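Local coordinates for Trp Repressor Binding Protein (Bacillus subtilis, PDB 1RLI) that is a putative FMN-containing oxidoreductase that probably takes its electrons from NAD(P)H, at residues H73-A78 / Q111-K116. Sequence-based numbering, arbitrary orientation.
Sequences HILIFA and QQMSVK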
ATOM      1  N   HIS D  73      -1.856  -6.770  27.751  1.00 21.03           N
ATOM      2  CA  HIS D  73      -0.753  -7.181  26.889  1.00 23.46           C
ATOM      3  C   HIS D  73      -1.165  -7.264  25.421  1.00 20.82           C
ATOM      4  O   HIS D  73      -0.342  -7.080  24.523  1.00 19.52           O
ATOM      5  CB  HIS D  73      -0.220  -8.550  27.327  1.00 28.87           C
ATOM      6  CG  HIS D  73       1.004  -8.984  26.584  1.00 31.36           C
ATOM      7  ND1 HIS D  73       1.094 -10.197  25.937  1.00 35.72           N
ATOM      8  CD2 HIS D  73       2.193  -8.366  26.388  1.00 34.60           C
ATOM      9  CE1 HIS D  73       2.284 -10.309  25.377  1.00 36.02           C
ATOM     10  NE2 HIS D  73       2.971  -9.211  25.636  1.00 36.49           N
ATOM     11  N   ILE D  74      -2.438  -7.567  25.191  1.00 17.68           N
ATOM     12  CA  ILE D  74      -2.948  -7.707  23.827  1.00 18.51           C
ATOM     13  C   ILE D  74      -3.981  -6.628  23.566  1.00 18.41           C
ATOM     14  O   ILE D  74      -4.922  -6.446  24.344  1.00 20.38           O
ATOM     15  CB  ILE D  74      -3.620  -9.081  23.614  1.00 21.55           C
ATOM     16  CG1 ILE D  74      -2.569 -10.193  23.727  1.00 25.11           C
ATOM     17  CG2 ILE D  74      -4.315  -9.111  22.257  1.00 22.33           C
ATOM     18  CD1 ILE D  74      -3.185 -11.616  23.786  1.00 26.97           C
ATOM     19  N   LEU D  75      -3.811  -5.903  22.471  1.00 16.51           N
ATOM     20  CA  LEU D  75      -4.770  -4.850  22.138  1.00 17.23           C
ATOM     21  C   LEU D  75      -5.422  -5.122  20.791  1.00 17.64           C
ATOM     22  O   LEU D  75      -4.714  -5.320  19.800  1.00 18.20           O
ATOM     23  CB  LEU D  75      -4.076  -3.488  22.065  1.00 18.17           C
ATOM     24  CG  LEU D  75      -3.274  -3.010  23.277  1.00 21.04           C
ATOM     25  CD1 LEU D  75      -2.760  -1.581  22.991  1.00 20.86           C
ATOM     26  CD2 LEU D  75      -4.144  -3.038  24.523  1.00 19.38           C
ATOM     27  N   ILE D  76      -6.756  -5.111  20.756  1.00 16.97           N
ATOM     28  CA  ILE D  76      -7.501  -5.313  19.515  1.00 17.53           C
ATOM     29  C   ILE D  76      -8.209  -4.016  19.152  1.00 16.19           C
ATOM     30  O   ILE D  76      -9.070  -3.539  19.883  1.00 17.13           O
ATOM     31  CB  ILE D  76      -8.549  -6.449  19.649  1.00 17.58           C
ATOM     32  CG1 ILE D  76      -7.814  -7.750  19.968  1.00 19.45           C
ATOM     33  CG2 ILE D  76      -9.338  -6.597  18.341  1.00 20.72           C
ATOM     34  CD1 ILE D  76      -8.707  -8.938  20.277  1.00 21.88           C
ATOM     35  N   PHE D  77      -7.814  -3.433  18.023  1.00 15.23           N
ATOM     36  CA  PHE D  77      -8.411  -2.175  17.575  1.00 16.46           C
ATOM     37  C   PHE D  77      -9.492  -2.554  16.603  1.00 15.98           C
ATOM     38  O   PHE D  77      -9.205  -3.132  15.562  1.00 17.37           O
ATOM     39  CB  PHE D  77      -7.345  -1.324  16.892  1.00 15.65           C
ATOM     40  CG  PHE D  77      -6.300  -0.818  17.835  1.00 17.41           C
ATOM     41  CD1 PHE D  77      -6.442   0.418  18.451  1.00 18.52           C
ATOM     42  CD2 PHE D  77      -5.197  -1.607  18.154  1.00 19.78           C
ATOM     43  CE1 PHE D  77      -5.491   0.858  19.375  1.00 19.61           C
ATOM     44  CE2 PHE D  77      -4.255  -1.170  19.073  1.00 20.54           C
ATOM     45  CZ  PHE D  77      -4.409   0.068  19.683  1.00 20.17           C
ATOM     46  N   ALA D  78     -10.736  -2.239  16.945  1.00 14.99           N
ATOM     47  CA  ALA D  78     -11.865  -2.588  16.091  1.00 16.77           C
ATOM     48  C   ALA D  78     -12.489  -1.327  15.534  1.00 17.70           C
ATOM     49  O   ALA D  78     -12.856  -0.422  16.287  1.00 17.59           O
ATOM     50  CB  ALA D  78     -12.894  -3.385  16.895  1.00 17.68           C
ATOM     51  N   GLN D 111       7.683   2.778  26.229  1.00 25.20           N
ATOM     52  CA  GLN D 111       8.216   1.456  26.568  1.00 26.15           C
ATOM     53  C   GLN D 111       7.097   0.450  26.830  1.00 23.77           C
ATOM     54  O   GLN D 111       7.137  -0.676  26.317  1.00 23.14           O
ATOM     55  CB  GLN D 111       9.131   1.549  27.797  1.00 30.73           C
ATOM     56  CG  GLN D 111      10.069   0.354  28.003  1.00 37.90           C
ATOM     57  CD  GLN D 111       9.337  -0.944  28.269  1.00 43.15           C
ATOM     58  OE1 GLN D 111       8.496  -1.030  29.171  1.00 47.29           O
ATOM     59  NE2 GLN D 111       9.660  -1.971  27.489  1.00 46.08           N
ATOM     60  N   GLN D 112       6.104   0.851  27.621  1.00 21.93           N
ATOM     61  CA  GLN D 112       4.981  -0.027  27.929  1.00 21.78           C
ATOM     62  C   GLN D 112       4.231  -0.469  26.668  1.00 23.48           C
ATOM     63  O   GLN D 112       3.857  -1.638  26.529  1.00 22.89           O
ATOM     64  CB  GLN D 112       3.995   0.666  28.878  1.00 23.96           C
ATOM     65  CG  GLN D 112       4.470   0.809  30.312  1.00 26.08           C
ATOM     66  CD  GLN D 112       3.553   1.707  31.108  1.00 30.44           C
ATOM     67  OE1 GLN D 112       3.412   2.888  30.797  1.00 31.56           O
ATOM     68  NE2 GLN D 112       2.916   1.156  32.136  1.00 31.64           N
ATOM     69  N   MET D 113       3.985   0.460  25.749  1.00 21.94           N
ATOM     70  CA  MET D 113       3.278   0.082  24.527  1.00 21.31           C
ATOM     71  C   MET D 113       4.143  -0.834  23.647  1.00 21.38           C
ATOM     72  O   MET D 113       3.617  -1.726  22.975  1.00 23.00           O
ATOM     73  CB  MET D 113       2.885   1.328  23.722  1.00 20.60           C
ATOM     74  CG  MET D 113       1.827   2.208  24.389  1.00 20.75           C
ATOM     75  SD  MET D 113       0.189   1.443  24.543  1.00 20.57           S
ATOM     76  CE  MET D 113      -0.553   1.890  22.955  1.00 23.16           C
ATOM     77  N   SER D 114       5.460  -0.625  23.672  1.00 20.84           N
ATOM     78  CA  SER D 114       6.380  -1.405  22.840  1.00 21.83           C
ATOM     79  C   SER D 114       6.394  -2.912  23.066  1.00 24.39           C
ATOM     80  O   SER D 114       6.859  -3.641  22.191  1.00 25.92           O
ATOM     81  CB  SER D 114       7.816  -0.867  22.972  1.00 24.58           C
ATOM     82  OG  SER D 114       8.426  -1.305  24.189  1.00 26.36           O
ATOM     83  N   VAL D 115       5.915  -3.395  24.215  1.00 21.91           N
ATOM     84  CA  VAL D 115       5.901  -4.836  24.440  1.00 22.98           C
ATOM     85  C   VAL D 115       4.513  -5.433  24.211  1.00 24.17           C
ATOM     86  O   VAL D 115       4.297  -6.623  24.438  1.00 24.99           O
ATOM     87  CB  VAL D 115       6.405  -5.227  25.876  1.00 24.95           C
ATOM     88  CG1 VAL D 115       7.844  -4.770  26.056  1.00 24.80           C
ATOM     89  CG2 VAL D 115       5.503  -4.640  26.949  1.00 24.27           C
ATOM     90  N   LYS D 116       3.574  -4.623  23.725  1.00 22.48           N
ATOM     91  CA  LYS D 116       2.221  -5.126  23.488  1.00 22.18           C
ATOM     92  C   LYS D 116       2.041  -5.704  22.091  1.00 21.11           C
ATOM     93  O   LYS D 116       2.812  -5.409  21.188  1.00 22.56           O
ATOM     94  CB  LYS D 116       1.184  -4.017  23.724  1.00 22.35           C
ATOM     95  CG  LYS D 116       1.214  -3.462  25.156  1.00 22.64           C
ATOM     96  CD  LYS D 116       0.129  -2.440  25.421  1.00 22.23           C
ATOM     97  CE  LYS D 116       0.310  -1.780  26.802  1.00 23.76           C
ATOM     98  NZ  LYS D 116       0.245  -2.764  27.937  1.00 21.71           N
TER
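His73, Leu75, Met113, Val115 and Lys116 form a mixed backbone and side-chain packing contact at the start of strand 74-80, where the loop leaving helix 109-114 turns into strand 117-124. Backbone proximity is greatest at His73 and Lys116, whose CA atoms lie 5.0 Å apart; there Lys116 CA makes a C-H...O contact with His73 O at 3.4 Å, although the angle of 122° at the hydrogen is far from straight. Lys116 lays its aliphatic chain against Leu75, with CD 3.9 Å from Leu75 CD1. The lysine is extended at chi2 and chi3, then bent at chi4 (-61°), which carries NZ to the end of helix 62-70 and the turn after it, where Leu70 O and Cys72 O accept its hydrogen bonds. The same Leu75 methyl also meets Met113, whose CE approaches CD1 to 4.1 Å, the two side chains crossing at about a right angle; Ile69 and Met148 pack around this pair. Strands 74-80 and 117-124 are parallel neighbours in the central sheet of a flavodoxin-like alpha/beta fold, and backbone hydrogen bonds link His73 and Leu75 with Gln117 just past Lys116. On the more open side, chi1 near -174° swings the His73 ring back, although CB points away from the loop, and NE2 comes to 3.1 Å from Val115 O. The His73 side chain also belongs, with Lys5, to a platinum(II) site in the crystal.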